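Long-range contact in plastocyanin (Adiantum capillus-veneris, PDB 1KDJ), which carries electrons between the cytochrome b6-f complex and P700 of photosystem I by means of a bound copper ion: residues I39-P44 / A57-E62. Numbering follows the deposited sequence.
Sequences IVFDIP and AASMDE
F41 and S59 meet through one straight hydrogen bond: the backbone N of F41 donates to S59 OG over 2.9 Å, at 170°. In this Greek-key beta sandwich of the plastocyanin family, the bond ties edge strand 40-41 to the loop leaving helix 49-57. A second bond, from M60 N to I39 O (2.8 Å), means that the loop binds the strand edge with a serine hydroxyl at one point and an amide at the next. Serine suits its place because OG, anti to its own carbonyl carbon (chi1 -62°) and beside the backbone N, meets both F41 N and L55 O at the helix end. The F41 ring packs on L55 and presents its edge to the loop: CD2 lies 3.4 Å from A58 O, which is buried without a polar partner, and A58 CB, small enough to admit the ring edge, sits 3.9 Å from CD2. Replacing F41 by alanine is likely to leave the backbone bond intact but open a gap beside A58 and L55. Isoleucine and methionine give the buried side apolar bulk: I39 CD1 lies 4.0 Å from M60 SD, and the I39 side chain, also packed on L66 and F85, is about 8 Å from the copper ion. At the partly exposed side, V40 CG2 touches M60 O and the aliphatic CG of E62, whose extended chain carries OE2 to the hydroxyl of Y86. On strand 81-86, Y86 also pairs with V40 through the backbone. One water donates to both F41 O (2.9 Å) and S59 OG (3.1 Å).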
# COMPACT_ATOMS: atom_id res chain seq x y z
N ILE A 39 1.20 0.97 -4.89
CA ILE A 39 0.39 0.39 -3.82
C ILE A 39 -1.07 0.61 -4.20
O ILE A 39 -1.46 1.76 -4.34
CB ILE A 39 0.59 1.10 -2.43
CG1 ILE A 39 2.08 1.05 -1.99
CG2 ILE A 39 -0.34 0.41 -1.38
CD1 ILE A 39 3.02 2.15 -2.55
N VAL A 40 -1.78 -0.48 -4.28
CA VAL A 40 -3.20 -0.48 -4.58
C VAL A 40 -3.86 -1.39 -3.56
O VAL A 40 -3.45 -2.53 -3.37
CB VAL A 40 -3.47 -1.02 -6.04
CG1 VAL A 40 -4.96 -1.08 -6.34
CG2 VAL A 40 -2.82 -0.10 -7.03
N PHE A 41 -4.96 -0.90 -2.95
CA PHE A 41 -5.72 -1.68 -1.99
C PHE A 41 -6.73 -2.57 -2.65
O PHE A 41 -7.36 -2.15 -3.61
CB PHE A 41 -6.45 -0.76 -0.99
CG PHE A 41 -5.54 -0.32 0.16
CD1 PHE A 41 -5.40 -1.13 1.26
CD2 PHE A 41 -4.81 0.84 0.06
CE1 PHE A 41 -4.53 -0.78 2.27
CE2 PHE A 41 -3.94 1.19 1.07
CZ PHE A 41 -3.80 0.38 2.17
N ASP A 42 -6.87 -3.80 -2.19
CA ASP A 42 -7.95 -4.69 -2.59
C ASP A 42 -9.25 -4.21 -1.95
O ASP A 42 -9.25 -3.80 -0.78
CB ASP A 42 -7.74 -6.06 -2.07
CG ASP A 42 -7.58 -7.14 -3.11
OD1 ASP A 42 -8.20 -7.09 -4.17
OD2 ASP A 42 -6.81 -8.05 -2.83
N ILE A 43 -10.39 -4.25 -2.63
CA ILE A 43 -11.64 -3.80 -2.02
C ILE A 43 -12.32 -5.07 -1.55
O ILE A 43 -12.54 -5.93 -2.39
CB ILE A 43 -12.57 -3.08 -3.02
CG1 ILE A 43 -11.86 -1.96 -3.77
CG2 ILE A 43 -13.79 -2.57 -2.24
CD1 ILE A 43 -11.30 -0.83 -2.92
N PRO A 44 -12.64 -5.30 -0.26
CA PRO A 44 -13.27 -6.53 0.18
C PRO A 44 -14.65 -6.67 -0.46
O PRO A 44 -15.37 -5.69 -0.75
CB PRO A 44 -13.30 -6.39 1.68
CG PRO A 44 -12.28 -5.33 1.99
CD PRO A 44 -12.49 -4.37 0.83
N ALA A 57 -9.34 5.88 -2.52
CA ALA A 57 -8.59 7.10 -2.26
C ALA A 57 -7.21 6.83 -1.65
O ALA A 57 -6.32 7.66 -1.69
CB ALA A 57 -9.32 7.97 -1.29
N ALA A 58 -7.05 5.65 -1.09
CA ALA A 58 -5.80 5.29 -0.45
C ALA A 58 -4.96 4.48 -1.44
O ALA A 58 -3.93 3.91 -1.04
CB ALA A 58 -6.09 4.43 0.80
N SER A 59 -5.38 4.35 -2.70
CA SER A 59 -4.64 3.57 -3.66
C SER A 59 -4.02 4.46 -4.69
O SER A 59 -4.48 5.56 -5.00
CB SER A 59 -5.55 2.61 -4.33
OG SER A 59 -6.11 1.70 -3.42
N MET A 60 -2.85 4.03 -5.17
CA MET A 60 -2.22 4.69 -6.30
C MET A 60 -2.99 4.29 -7.55
O MET A 60 -3.58 3.23 -7.69
CB MET A 60 -0.76 4.27 -6.50
CG MET A 60 0.08 5.06 -5.54
SD MET A 60 1.82 4.54 -5.47
CE MET A 60 2.35 5.41 -6.93
N ASP A 61 -2.94 5.21 -8.49
CA ASP A 61 -3.58 5.00 -9.76
C ASP A 61 -2.75 3.89 -10.40
O ASP A 61 -1.53 4.03 -10.38
CB ASP A 61 -3.48 6.36 -10.44
CG ASP A 61 -4.12 6.50 -11.80
OD1 ASP A 61 -4.99 5.68 -12.12
OD2 ASP A 61 -3.73 7.42 -12.53
N GLU A 62 -3.23 2.79 -10.98
CA GLU A 62 -2.30 1.80 -11.51
C GLU A 62 -1.43 2.29 -12.68
O GLU A 62 -0.65 1.52 -13.23
CB GLU A 62 -3.05 0.54 -11.93
CG GLU A 62 -3.64 -0.23 -10.75
CD GLU A 62 -4.22 -1.62 -11.05
OE1 GLU A 62 -4.51 -1.92 -12.22
OE2 GLU A 62 -4.39 -2.41 -10.10
O HOH W 1 -8.35 0.19 -4.93